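Local structure of Lmo0488 protein (Listeria monocytogenes serovar 1/2a, 5TED) at residues 5-10 against 57-62; 67-72 against 180-185; 93-98 against 166-171. The protein activates, as the LysR-type regulator QuiR, transcription of protocatechuate biosynthesis genes when shikimate binds its effector-binding domain, the part of the protein present here. All blocks are in the same frame, centred on the assembly; numbering follows the deposited sequence.

Overall arrangement
The domain illustrates how a two-lobed binding fold is assembled from a few long-range strand pairings. From the N terminus, interaction 1 closes the first loop, bringing 57-62 back beside 5-10 after two helices and strand 35-41. The chain then enters 67-72, which waits until 180-185 for its partner in interaction 2. Nested inside that large loop lies interaction 3, 93-98 against 166-171, its centre about 33 Å from the centre of interaction 2 and on the opposite side of the chain's centre. Interactions 1 and 2 touch, since strand 57-60 lies beside strand 177-184. Strand 69-84 runs on from interaction 2 to pair with strand 165-170, so all three contacts belong to one mixed sheet.

Interaction 1: residues 5-10 against 57-62. With SKM ((3R,4S,5R)-3,4,5-trihydroxycyclohex-1-ene-1-carboxylic acid), chain D.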
ATOM      1  N   ILE A   5      16.233  -8.296  12.138  1.00 19.44           N
ATOM      2  CA  ILE A   5      16.454  -7.103  11.335  1.00 16.53           C
ATOM      3  C   ILE A   5      15.108  -6.427  11.135  1.00 15.75           C
ATOM      4  O   ILE A   5      14.172  -7.031  10.591  1.00 19.20           O
ATOM      5  CB  ILE A   5      17.101  -7.411   9.975  1.00 15.55           C
ATOM      6  CG1 ILE A   5      18.491  -8.008  10.175  1.00 19.20           C
ATOM      7  CG2 ILE A   5      17.135  -6.124   9.114  1.00 12.08           C
ATOM      8  CD1 ILE A   5      19.084  -8.602   8.924  1.00 18.33           C
ATOM      9  N   ASP A   6      15.004  -5.183  11.579  1.00 16.25           N
ATOM     10  CA  ASP A   6      13.817  -4.387  11.302  1.00 17.03           C
ATOM     11  C   ASP A   6      14.096  -3.560  10.060  1.00 16.59           C
ATOM     12  O   ASP A   6      14.917  -2.636  10.088  1.00 12.87           O
ATOM     13  CB  ASP A   6      13.453  -3.502  12.485  1.00 24.45           C
ATOM     14  CG  ASP A   6      12.950  -4.301  13.661  1.00 22.96           C
ATOM     15  OD1 ASP A   6      12.168  -5.263  13.448  1.00 20.96           O
ATOM     16  OD2 ASP A   6      13.344  -3.967  14.784  1.00 21.20           O
ATOM     17  N   LEU A   7      13.396  -3.876   8.978  1.00 11.42           N
ATOM     18  CA  LEU A   7      13.647  -3.248   7.688  1.00 11.11           C
ATOM     19  C   LEU A   7      12.424  -2.438   7.284  1.00 10.88           C
ATOM     20  O   LEU A   7      11.334  -2.996   7.112  1.00 17.37           O
ATOM     21  CB  LEU A   7      13.963  -4.321   6.653  1.00 10.85           C
ATOM     22  CG  LEU A   7      14.218  -3.815   5.246  1.00 16.13           C
ATOM     23  CD1 LEU A   7      15.548  -3.016   5.235  1.00 12.37           C
ATOM     24  CD2 LEU A   7      14.263  -5.043   4.348  1.00 13.51           C
ATOM     25  N   GLY A   8      12.607  -1.137   7.098  1.00 13.19           N
ATOM     26  CA  GLY A   8      11.547  -0.252   6.621  1.00 16.10           C
ATOM     27  C   GLY A   8      11.803   0.135   5.176  1.00 17.50           C
ATOM     28  O   GLY A   8      12.945   0.363   4.791  1.00 18.16           O
ATOM     29  N   PHE A   9      10.734   0.213   4.382  1.00 17.29           N
ATOM     30  CA  PHE A   9      10.931   0.500   2.967  1.00 14.00           C
ATOM     31  C   PHE A   9       9.721   1.183   2.339  1.00 16.13           C
ATOM     32  O   PHE A   9       8.588   1.089   2.826  1.00 15.37           O
ATOM     33  CB  PHE A   9      11.301  -0.769   2.194  1.00 11.73           C
ATOM     34  CG  PHE A   9      10.337  -1.921   2.349  1.00 12.45           C
ATOM     35  CD1 PHE A   9       9.217  -2.022   1.532  1.00 17.84           C
ATOM     36  CD2 PHE A   9      10.589  -2.943   3.266  1.00 11.33           C
ATOM     37  CE1 PHE A   9       8.354  -3.113   1.626  1.00 18.93           C
ATOM     38  CE2 PHE A   9       9.728  -4.036   3.372  1.00 17.94           C
ATOM     39  CZ  PHE A   9       8.614  -4.123   2.556  1.00 18.24           C
ATOM     40  N   ILE A  10       9.995   1.881   1.233  1.00 14.81           N
ATOM     41  CA  ILE A  10       8.944   2.555   0.482  1.00 10.13           C
ATOM     42  C   ILE A  10       8.109   1.511  -0.246  1.00 13.98           C
ATOM     43  O   ILE A  10       8.606   0.450  -0.647  1.00 10.76           O
ATOM     44  CB  ILE A  10       9.540   3.583  -0.496  1.00 13.29           C
ATOM     45  CG1 ILE A  10      10.530   2.902  -1.445  1.00 12.88           C
ATOM     46  CG2 ILE A  10      10.245   4.700   0.246  1.00 12.11           C
ATOM     47  CD1 ILE A  10      11.175   3.878  -2.473  1.00 13.32           C
ATOM     48  N   LEU A  57      17.556  -0.722   9.212  1.00 14.54           N
ATOM     49  CA  LEU A  57      17.931  -0.328   7.859  1.00 13.43           C
ATOM     50  C   LEU A  57      16.675   0.132   7.142  1.00 11.88           C
ATOM     51  O   LEU A  57      15.572  -0.320   7.459  1.00 20.78           O
ATOM     52  CB  LEU A  57      18.545  -1.486   7.058  1.00 13.30           C
ATOM     53  CG  LEU A  57      19.778  -2.209   7.616  1.00 17.18           C
ATOM     54  CD1 LEU A  57      20.080  -3.489   6.844  1.00 18.07           C
ATOM     55  CD2 LEU A  57      20.980  -1.279   7.608  1.00 12.88           C
ATOM     56  N   ALA A  58      16.846   0.989   6.136  1.00 12.36           N
ATOM     57  CA  ALA A  58      15.705   1.421   5.348  1.00 18.00           C
ATOM     58  C   ALA A  58      16.070   1.415   3.872  1.00 15.25           C
ATOM     59  O   ALA A  58      17.240   1.512   3.500  1.00 17.43           O
ATOM     60  CB  ALA A  58      15.219   2.812   5.763  1.00 17.76           C
ATOM     61  N   ILE A  59      15.050   1.266   3.039  1.00 15.91           N
ATOM     62  CA  ILE A  59      15.167   1.400   1.597  1.00 15.11           C
ATOM     63  C   ILE A  59      14.223   2.520   1.181  1.00 17.70           C
ATOM     64  O   ILE A  59      12.997   2.386   1.333  1.00 11.47           O
ATOM     65  CB  ILE A  59      14.813   0.091   0.871  1.00 10.82           C
ATOM     66  CG1 ILE A  59      15.754  -1.045   1.331  1.00 11.43           C
ATOM     67  CG2 ILE A  59      14.852   0.319  -0.652  1.00 14.77           C
ATOM     68  CD1 ILE A  59      15.379  -2.444   0.786  1.00 12.27           C
ATOM     69  N   CYS A  60      14.777   3.616   0.661  1.00 13.11           N
ATOM     70  CA  CYS A  60      13.942   4.796   0.433  1.00 15.25           C
ATOM     71  C   CYS A  60      14.637   5.762  -0.531  1.00 15.03           C
ATOM     72  O   CYS A  60      15.694   5.460  -1.100  1.00 16.58           O
ATOM     73  CB  CYS A  60      13.602   5.480   1.766  1.00 15.19           C
ATOM     74  SG  CYS A  60      15.039   6.182   2.594  1.00 18.90           S
ATOM     75  N   SER A  61      14.018   6.931  -0.723  1.00 15.47           N
ATOM     76  CA  SER A  61      14.568   7.983  -1.569  1.00 17.03           C
ATOM     77  C   SER A  61      15.666   8.735  -0.829  1.00 19.94           C
ATOM     78  O   SER A  61      15.676   8.822   0.405  1.00 16.55           O
ATOM     79  CB  SER A  61      13.482   8.985  -1.988  1.00 12.78           C
ATOM     80  OG  SER A  61      12.470   8.361  -2.776  1.00 15.04           O
ATOM     81  N   TYR A  62      16.594   9.289  -1.596  1.00 23.92           N
ATOM     82  CA  TYR A  62      17.579  10.197  -1.026  1.00 20.61           C
ATOM     83  C   TYR A  62      16.892  11.451  -0.496  1.00 27.47           C
ATOM     84  O   TYR A  62      15.934  11.951  -1.093  1.00 24.53           O
ATOM     85  CB  TYR A  62      18.615  10.568  -2.085  1.00 21.11           C
ATOM     86  CG  TYR A  62      19.682  11.528  -1.600  1.00 23.27           C
ATOM     87  CD1 TYR A  62      20.703  11.095  -0.761  1.00 30.54           C
ATOM     88  CD2 TYR A  62      19.679  12.862  -1.987  1.00 27.95           C
ATOM     89  CE1 TYR A  62      21.687  11.964  -0.312  1.00 29.30           C
ATOM     90  CE2 TYR A  62      20.670  13.741  -1.545  1.00 34.39           C
ATOM     91  CZ  TYR A  62      21.664  13.281  -0.708  1.00 34.00           C
ATOM     92  OH  TYR A  62      22.640  14.134  -0.256  1.00 42.97           O
TER
HETATM   93  O12 SKM D 401       5.468   4.589  -3.030  1.00 15.27           O
HETATM   94  C8  SKM D 401       5.187   5.955  -3.320  1.00 15.96           C
HETATM   95  C6  SKM D 401       5.175   6.721  -2.181  1.00 13.02           C
HETATM   96  O7  SKM D 401       4.903   8.091  -2.478  1.00 16.36           O
HETATM   97  C5  SKM D 401       6.613   6.721  -1.368  1.00 12.35           C
HETATM   98  C4  SKM D 401       7.758   7.026  -2.233  1.00 17.90           C
HETATM   99  C1  SKM D 401       9.104   7.488  -1.655  1.00 17.30           C
HETATM  100  O2  SKM D 401       9.132   7.966  -0.484  1.00 19.67           O
HETATM  101  O3  SKM D 401      10.160   7.408  -2.353  1.00 18.72           O
HETATM  102  C10 SKM D 401       7.615   6.802  -3.814  1.00 13.27           C
HETATM  103  C9  SKM D 401       6.341   6.533  -4.407  1.00 16.11           C
HETATM  104  O11 SKM D 401       6.513   5.595  -5.393  1.00 14.29           O
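In the parallel strand pair that runs up to the shikimate pocket, within a mixed sheet, Gly8 and Phe9 lie against Ala58 and Ile59, their strands 10° from parallel. The backbone ladder shows the usual parallel stagger: Gly8 N donates to Leu57 O, and Gly8 O accepts Ile59 N at 2.9 Å. Ile59 O receives Ile10 N at 3.0 Å, while the bond from Leu57 N to Asp6 O, at 3.4 Å, is weak. On one face Leu7 stretches its CG anti to the backbone N (chi1 179°), which swings CD1 across to Leu57 CB at 3.8 Å. Further along this face Phe9 and Ile59 meet through their CB atoms, and the Phe9 ring turns away and packs on Ala140 of the second subunit. At the pocket end Ile10 CG2 rests on Cys60 CB at 3.8 Å. The same Ile10 CG2 lies 3.5 Å from SKM O2, a carboxylate oxygen of shikimate. Ser61, just past the neighbouring strand, donates from OG to O3 of that carboxylate in a short bond of 2.5 Å. Arg177 NH1 is hydrogen-bonded to the same hydroxyl, and Thr43 OG1, itself bonded to shikimate, accepts Ser61 N, so both the hydroxyl and the backbone N-H of Ser61 are engaged. Ligand-binding residues at the C-terminal ends of adjacent parallel strands are typical of the periplasmic-binding-protein fold that LysR effector domains share.

Interaction 2: residues 67-72 against 180-185; sequences PDIEFL and YLASLK
Phe71 and Tyr180 meet with their side chains at about a right angle, Tyr180 CB lying at the edge of the Phe71 ring, near its plane. Their closest approach is from Phe71 CB to Tyr180 CD2, at 3.9 Å. One face of the Phe71 ring is covered near its rim by CG2 of Ile69, which stands 3.5 Å above the plane, and Ala182 CB touches both residues, 3.9 Å from Phe71 CD2. Helix 43-51 closes over this apolar group through Ile47 and Leu50. The opposite face carries the polar pair Glu70 and Ser183 beside the apolar Leu72 and Leu181. Glu70 extends with CG anti to its backbone N (chi1 171°), carrying OE1 out over Ser183. The two do not bond directly; instead one water lies within hydrogen-bonding distance of Glu70 OE1, Ser183 OG and Leu181 O, and a second links Ser183 OG to Leu184 O. Lys197 of helix 191-208 makes a salt bridge to Glu70 OE1 and also bonds Ser183 OG, so the carboxylate is probably kept charged. Below these side chains, Glu70 N donates to Ser183 O at 2.8 Å, Ser183 N returns the bond to Glu70 O, and Lys185 N reaches Asp68 O at 2.8 Å. This antiparallel ladder is characteristic of the type II periplasmic-binding-protein fold, in which a long strand such as 69-84 continues across the sheet, pairing later with 165-170.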
ATOM      1  N   PRO A  67      22.657  14.747   7.241  1.00 28.45           N
ATOM      2  CA  PRO A  67      24.048  14.301   7.413  1.00 22.87           C
ATOM      3  C   PRO A  67      24.201  13.106   8.343  1.00 28.25           C
ATOM      4  O   PRO A  67      25.245  12.443   8.308  1.00 30.40           O
ATOM      5  CB  PRO A  67      24.737  15.545   7.983  1.00 28.49           C
ATOM      6  CG  PRO A  67      23.640  16.267   8.703  1.00 31.32           C
ATOM      7  CD  PRO A  67      22.409  16.056   7.868  1.00 27.42           C
ATOM      8  N   ASP A  68      23.207  12.823   9.186  1.00 29.06           N
ATOM      9  CA  ASP A  68      23.264  11.669  10.073  1.00 28.63           C
ATOM     10  C   ASP A  68      22.927  10.361   9.376  1.00 27.83           C
ATOM     11  O   ASP A  68      23.130   9.292   9.968  1.00 24.03           O
ATOM     12  CB  ASP A  68      22.317  11.882  11.254  1.00 30.15           C
ATOM     13  CG  ASP A  68      22.702  13.089  12.100  1.00 41.24           C
ATOM     14  OD1 ASP A  68      23.910  13.418  12.161  1.00 38.66           O
ATOM     15  OD2 ASP A  68      21.794  13.704  12.694  1.00 42.38           O
ATOM     16  N   ILE A  69      22.418  10.411   8.148  1.00 24.47           N
ATOM     17  CA  ILE A  69      21.975   9.216   7.440  1.00 19.84           C
ATOM     18  C   ILE A  69      22.918   8.963   6.279  1.00 20.93           C
ATOM     19  O   ILE A  69      23.245   9.885   5.523  1.00 22.21           O
ATOM     20  CB  ILE A  69      20.524   9.352   6.957  1.00 22.49           C
ATOM     21  CG1 ILE A  69      19.596   9.490   8.166  1.00 27.14           C
ATOM     22  CG2 ILE A  69      20.124   8.131   6.159  1.00 16.58           C
ATOM     23  CD1 ILE A  69      18.181   9.711   7.816  1.00 32.01           C
ATOM     24  N   GLU A  70      23.368   7.722   6.151  1.00 22.86           N
ATOM     25  CA  GLU A  70      24.167   7.298   5.014  1.00 19.81           C
ATOM     26  C   GLU A  70      23.246   6.698   3.963  1.00 20.76           C
ATOM     27  O   GLU A  70      22.522   5.745   4.252  1.00 21.88           O
ATOM     28  CB  GLU A  70      25.204   6.271   5.447  1.00 20.23           C
ATOM     29  CG  GLU A  70      25.924   5.643   4.288  1.00 23.71           C
ATOM     30  CD  GLU A  70      26.729   4.451   4.697  1.00 27.46           C
ATOM     31  OE1 GLU A  70      26.145   3.386   4.972  1.00 31.68           O
ATOM     32  OE2 GLU A  70      27.958   4.586   4.750  1.00 21.88           O
ATOM     33  N   PHE A  71      23.280   7.240   2.748  1.00 19.67           N
ATOM     34  CA  PHE A  71      22.507   6.720   1.627  1.00 18.30           C
ATOM     35  C   PHE A  71      23.471   6.082   0.631  1.00 22.41           C
ATOM     36  O   PHE A  71      24.420   6.737   0.193  1.00 19.46           O
ATOM     37  CB  PHE A  71      21.716   7.830   0.931  1.00 19.26           C
ATOM     38  CG  PHE A  71      20.680   8.507   1.801  1.00 18.54           C
ATOM     39  CD1 PHE A  71      21.016   9.630   2.553  1.00 24.06           C
ATOM     40  CD2 PHE A  71      19.373   8.045   1.843  1.00 17.90           C
ATOM     41  CE1 PHE A  71      20.065  10.283   3.345  1.00 26.03           C
ATOM     42  CE2 PHE A  71      18.406   8.698   2.626  1.00 23.73           C
ATOM     43  CZ  PHE A  71      18.763   9.817   3.381  1.00 24.06           C
ATOM     44  N   LEU A  72      23.260   4.805   0.311  1.00 17.28           N
ATOM     45  CA  LEU A  72      24.063   4.112  -0.692  1.00 19.80           C
ATOM     46  C   LEU A  72      23.154   3.559  -1.783  1.00 18.67           C
ATOM     47  O   LEU A  72      22.118   2.946  -1.474  1.00 15.10           O
ATOM     48  CB  LEU A  72      24.906   2.970  -0.075  1.00 19.21           C
ATOM     49  CG  LEU A  72      25.996   3.446   0.902  1.00 20.20           C
ATOM     50  CD1 LEU A  72      26.657   2.289   1.567  1.00 19.21           C
ATOM     51  CD2 LEU A  72      27.037   4.254   0.167  1.00 20.61           C
ATOM     52  N   TYR A 180      17.771   4.060  -2.432  1.00 12.92           N
ATOM     53  CA  TYR A 180      18.963   3.916  -1.608  1.00 14.81           C
ATOM     54  C   TYR A 180      18.702   3.023  -0.409  1.00 18.39           C
ATOM     55  O   TYR A 180      17.586   2.954   0.105  1.00 16.52           O
ATOM     56  CB  TYR A 180      19.449   5.282  -1.110  1.00 14.96           C
ATOM     57  CG  TYR A 180      19.855   6.175  -2.239  1.00 16.40           C
ATOM     58  CD1 TYR A 180      18.899   6.868  -2.980  1.00 17.75           C
ATOM     59  CD2 TYR A 180      21.191   6.317  -2.589  1.00 18.17           C
ATOM     60  CE1 TYR A 180      19.258   7.688  -4.037  1.00 18.09           C
ATOM     61  CE2 TYR A 180      21.562   7.135  -3.658  1.00 20.34           C
ATOM     62  CZ  TYR A 180      20.590   7.814  -4.368  1.00 20.90           C
ATOM     63  OH  TYR A 180      20.957   8.629  -5.414  1.00 20.42           O
ATOM     64  N   LEU A 181      19.746   2.315   0.009  1.00 14.47           N
ATOM     65  CA  LEU A 181      19.767   1.650   1.296  1.00 12.07           C
ATOM     66  C   LEU A 181      20.272   2.673   2.307  1.00 17.74           C
ATOM     67  O   LEU A 181      21.376   3.211   2.155  1.00 17.10           O
ATOM     68  CB  LEU A 181      20.656   0.401   1.260  1.00 12.64           C
ATOM     69  CG  LEU A 181      20.605  -0.572   2.446  1.00 19.31           C
ATOM     70  CD1 LEU A 181      20.989   0.097   3.744  1.00 29.96           C
ATOM     71  CD2 LEU A 181      19.237  -1.178   2.567  1.00 21.85           C
ATOM     72  N   ALA A 182      19.442   2.995   3.289  1.00 14.95           N
ATOM     73  CA  ALA A 182      19.748   4.057   4.238  1.00 14.80           C
ATOM     74  C   ALA A 182      19.973   3.470   5.627  1.00 18.00           C
ATOM     75  O   ALA A 182      19.282   2.527   6.031  1.00 14.85           O
ATOM     76  CB  ALA A 182      18.622   5.103   4.258  1.00 18.75           C
ATOM     77  N   SER A 183      20.960   4.024   6.344  1.00 18.66           N
ATOM     78  CA  SER A 183      21.295   3.603   7.699  1.00 18.60           C
ATOM     79  C   SER A 183      21.875   4.791   8.459  1.00 26.67           C
ATOM     80  O   SER A 183      22.292   5.789   7.862  1.00 24.80           O
ATOM     81  CB  SER A 183      22.292   2.440   7.701  1.00 20.41           C
ATOM     82  OG  SER A 183      23.512   2.806   7.074  1.00 23.62           O
ATOM     83  N   LEU A 184      21.894   4.676   9.792  1.00 20.64           N
ATOM     84  CA  LEU A 184      22.469   5.733  10.622  1.00 21.98           C
ATOM     85  C   LEU A 184      23.983   5.712  10.507  1.00 26.37           C
ATOM     86  O   LEU A 184      24.620   4.685  10.746  1.00 30.50           O
ATOM     87  CB  LEU A 184      22.077   5.563  12.089  1.00 23.60           C
ATOM     88  CG  LEU A 184      20.695   5.995  12.544  1.00 30.35           C
ATOM     89  CD1 LEU A 184      20.600   5.858  14.083  1.00 22.61           C
ATOM     90  CD2 LEU A 184      20.412   7.426  12.078  1.00 29.26           C
ATOM     91  N   LYS A 185      24.563   6.865  10.192  1.00 26.66           N
ATOM     92  CA  LYS A 185      26.000   6.949  10.009  1.00 22.41           C
ATOM     93  C   LYS A 185      26.740   6.736  11.331  1.00 24.20           C
ATOM     94  O   LYS A 185      26.311   7.206  12.389  1.00 30.01           O
ATOM     95  CB  LYS A 185      26.352   8.315   9.413  1.00 29.31           C
ATOM     96  CG  LYS A 185      27.568   8.327   8.516  1.00 34.35           C
ATOM     97  CD  LYS A 185      27.683   9.650   7.761  1.00 39.44           C
ATOM     98  CE  LYS A 185      26.624   9.747   6.656  1.00 46.39           C
ATOM     99  NZ  LYS A 185      26.896  10.834   5.668  1.00 46.93           N
TER
HETATM  100  O   HOH W   1      23.476   2.739   4.070  1.00 17.81           O
HETATM  101  O   HOH W   2      26.072   3.657   8.169  1.00 43.59           O

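Interaction 3: residues 93-98 against 166-171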
ATOM      1  N   ASP A  93       2.585   6.396 -27.714  1.00 35.54           N
ATOM      2  CA  ASP A  93       3.345   5.419 -26.953  1.00 31.17           C
ATOM      3  C   ASP A  93       4.406   6.075 -26.094  1.00 31.23           C
ATOM      4  O   ASP A  93       4.819   5.486 -25.095  1.00 31.18           O
ATOM      5  CB  ASP A  93       4.021   4.396 -27.879  1.00 35.00           C
ATOM      6  CG  ASP A  93       3.026   3.547 -28.654  1.00 40.60           C
ATOM      7  OD1 ASP A  93       1.983   3.147 -28.094  1.00 36.02           O
ATOM      8  OD2 ASP A  93       3.295   3.274 -29.846  1.00 49.23           O
ATOM      9  N   SER A  94       4.839   7.281 -26.451  1.00 35.32           N
ATOM     10  CA  SER A  94       5.789   8.055 -25.668  1.00 34.17           C
ATOM     11  C   SER A  94       5.453   9.527 -25.840  1.00 37.89           C
ATOM     12  O   SER A  94       4.934   9.936 -26.882  1.00 35.25           O
ATOM     13  CB  SER A  94       7.232   7.786 -26.118  1.00 37.21           C
ATOM     14  OG  SER A  94       7.464   8.377 -27.390  1.00 36.71           O
ATOM     15  N   ILE A  95       5.795  10.332 -24.835  1.00 21.57           N
ATOM     16  CA  ILE A  95       5.456  11.752 -24.812  1.00 31.10           C
ATOM     17  C   ILE A  95       6.575  12.501 -24.108  1.00 22.17           C
ATOM     18  O   ILE A  95       7.424  11.912 -23.449  1.00 24.18           O
ATOM     19  CB  ILE A  95       4.110  12.035 -24.097  1.00 32.59           C
ATOM     20  CG1 ILE A  95       4.179  11.624 -22.616  1.00 31.00           C
ATOM     21  CG2 ILE A  95       2.958  11.325 -24.797  1.00 34.44           C
ATOM     22  CD1 ILE A  95       2.973  12.124 -21.783  1.00 28.21           C
ATOM     23  N   ASP A  96       6.578  13.813 -24.281  1.00 26.94           N
ATOM     24  CA  ASP A  96       7.355  14.734 -23.469  1.00 27.39           C
ATOM     25  C   ASP A  96       6.501  15.135 -22.282  1.00 29.70           C
ATOM     26  O   ASP A  96       5.270  15.150 -22.371  1.00 26.11           O
ATOM     27  CB  ASP A  96       7.741  15.974 -24.271  1.00 31.04           C
ATOM     28  CG  ASP A  96       8.661  15.653 -25.441  1.00 31.89           C
ATOM     29  OD1 ASP A  96       9.340  14.601 -25.405  1.00 30.34           O
ATOM     30  OD2 ASP A  96       8.680  16.446 -26.407  1.00 34.11           O
ATOM     31  N   LEU A  97       7.149  15.413 -21.148  1.00 24.99           N
ATOM     32  CA  LEU A  97       6.361  15.766 -19.968  1.00 25.47           C
ATOM     33  C   LEU A  97       5.481  16.979 -20.246  1.00 28.69           C
ATOM     34  O   LEU A  97       4.338  17.050 -19.774  1.00 22.45           O
ATOM     35  CB  LEU A  97       7.266  16.010 -18.758  1.00 21.74           C
ATOM     36  CG  LEU A  97       6.619  16.020 -17.371  1.00 31.47           C
ATOM     37  CD1 LEU A  97       5.804  14.750 -17.158  1.00 23.96           C
ATOM     38  CD2 LEU A  97       7.701  16.138 -16.295  1.00 34.06           C
ATOM     39  N   GLN A  98       5.975  17.926 -21.053  1.00 31.58           N
ATOM     40  CA  GLN A  98       5.166  19.101 -21.345  1.00 32.36           C
ATOM     41  C   GLN A  98       3.912  18.754 -22.143  1.00 30.60           C
ATOM     42  O   GLN A  98       2.999  19.581 -22.219  1.00 30.68           O
ATOM     43  CB  GLN A  98       5.966  20.168 -22.106  1.00 38.45           C
ATOM     44  CG  GLN A  98       6.479  19.736 -23.465  1.00 44.63           C
ATOM     45  CD  GLN A  98       7.247  20.835 -24.184  1.00 51.95           C
ATOM     46  OE1 GLN A  98       7.602  21.863 -23.593  1.00 52.06           O
ATOM     47  NE2 GLN A  98       7.477  20.636 -25.478  1.00 53.31           N
ATOM     48  N   LYS A 166      -3.032   3.213 -19.967  1.00 21.54           N
ATOM     49  CA  LYS A 166      -1.940   3.183 -20.928  1.00 19.09           C
ATOM     50  C   LYS A 166      -0.711   3.773 -20.259  1.00 19.60           C
ATOM     51  O   LYS A 166      -0.791   4.866 -19.691  1.00 23.70           O
ATOM     52  CB  LYS A 166      -2.303   3.989 -22.181  1.00 20.04           C
ATOM     53  CG  LYS A 166      -1.167   4.201 -23.170  1.00 29.28           C
ATOM     54  CD  LYS A 166      -0.752   2.909 -23.854  1.00 37.64           C
ATOM     55  CE  LYS A 166       0.187   3.172 -25.035  1.00 42.77           C
ATOM     56  NZ  LYS A 166      -0.521   3.717 -26.237  1.00 46.49           N
ATOM     57  N   VAL A 167       0.423   3.075 -20.338  1.00 16.94           N
ATOM     58  CA  VAL A 167       1.666   3.542 -19.732  1.00 22.43           C
ATOM     59  C   VAL A 167       2.510   4.184 -20.825  1.00 21.58           C
ATOM     60  O   VAL A 167       2.805   3.547 -21.846  1.00 24.00           O
ATOM     61  CB  VAL A 167       2.423   2.394 -19.033  1.00 24.79           C
ATOM     62  CG1 VAL A 167       3.752   2.885 -18.466  1.00 28.38           C
ATOM     63  CG2 VAL A 167       1.579   1.772 -17.925  1.00 18.71           C
ATOM     64  N   LEU A 168       2.895   5.444 -20.625  1.00 20.15           N
ATOM     65  CA  LEU A 168       3.630   6.219 -21.623  1.00 22.58           C
ATOM     66  C   LEU A 168       5.041   6.468 -21.132  1.00 17.39           C
ATOM     67  O   LEU A 168       5.234   6.992 -20.028  1.00 17.98           O
ATOM     68  CB  LEU A 168       2.961   7.571 -21.896  1.00 21.94           C
ATOM     69  CG  LEU A 168       1.487   7.469 -22.269  1.00 24.03           C
ATOM     70  CD1 LEU A 168       0.796   8.806 -22.159  1.00 25.22           C
ATOM     71  CD2 LEU A 168       1.363   6.878 -23.669  1.00 26.57           C
ATOM     72  N   SER A 169       6.025   6.129 -21.957  1.00 18.46           N
ATOM     73  CA  SER A 169       7.393   6.456 -21.596  1.00 23.19           C
ATOM     74  C   SER A 169       7.625   7.947 -21.810  1.00 24.69           C
ATOM     75  O   SER A 169       6.965   8.586 -22.637  1.00 23.56           O
ATOM     76  CB  SER A 169       8.389   5.602 -22.397  1.00 24.74           C
ATOM     77  OG  SER A 169       8.430   5.997 -23.752  1.00 31.14           O
ATOM     78  N   ILE A 170       8.555   8.501 -21.034  1.00 22.67           N
ATOM     79  CA  ILE A 170       8.845   9.929 -21.021  1.00 21.78           C
ATOM     80  C   ILE A 170      10.113  10.165 -21.834  1.00 30.35           C
ATOM     81  O   ILE A 170      11.213   9.768 -21.430  1.00 26.73           O
ATOM     82  CB  ILE A 170       9.005  10.461 -19.587  1.00 21.80           C
ATOM     83  CG1 ILE A 170       7.701  10.302 -18.786  1.00 19.23           C
ATOM     84  CG2 ILE A 170       9.485  11.902 -19.604  1.00 23.91           C
ATOM     85  CD1 ILE A 170       7.841  10.623 -17.301  1.00 21.91           C
ATOM     86  N   ASN A 171       9.975  10.869 -22.955  1.00 28.31           N
ATOM     87  CA  ASN A 171      11.152  11.200 -23.752  1.00 29.62           C
ATOM     88  C   ASN A 171      11.950  12.317 -23.088  1.00 32.31           C
ATOM     89  O   ASN A 171      13.113  12.129 -22.730  1.00 36.76           O
ATOM     90  CB  ASN A 171      10.734  11.585 -25.174  1.00 31.79           C
ATOM     91  CG  ASN A 171      10.039  10.445 -25.900  1.00 38.61           C
ATOM     92  OD1 ASN A 171      10.432   9.279 -25.771  1.00 42.23           O
ATOM     93  ND2 ASN A 171       9.013  10.773 -26.674  1.00 34.05           N
TER
HETATM   94  O   HOH W   3       3.671   3.086 -24.226  1.00 44.37           O
HETATM   95  O   HOH W   4       7.892  12.677 -27.621  1.00 37.38           O
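Asn171 leans over Ser94 and Asp96, and its side chain can be followed atom by atom. CB lies 3.3 Å from Asp96 OD1; the carboxylate and amide planes are turned 80° apart, and it is CB, not the amide, that touches the acid. The amide is carried back over the neighbouring strand by chi1 of -62°, with CG anti to the carbonyl carbon. CG passes 3.6 Å from Ser94 OG. At the tip, OD1 lies near Ser94 CB, whereas ND2 donates to Ser94 OG at 2.9 Å, the hydroxyl lying close to the amide plane. Beneath it the backbones pair in parallel: Ile95 N to Ser169 O at 3.0 Å, then Asn171 N to Ile95 O at 2.8 Å. The pairing frays at its start, where Ser169 N reaches Asp93 O only weakly and a water joins Asp93 O to Val167 O. A salt bridge ties that end instead, Lys166 NZ meeting Asp93 OD1 at 3.2 Å from the anti side of the carboxylate. The same ammonium group also bonds the carbonyl oxygens of Tyr92 and Ala90, so three acceptors share it. On the face away from Asn171, Ile95 CD1 packs on Leu168 CD1. Strand 165-170 lies between the short strand 94-95 and strand 69-84; Ile95 and Leu97 touch Val81 of the latter, and Leu97 also packs against Leu121 and Phe122 of helix 115-124.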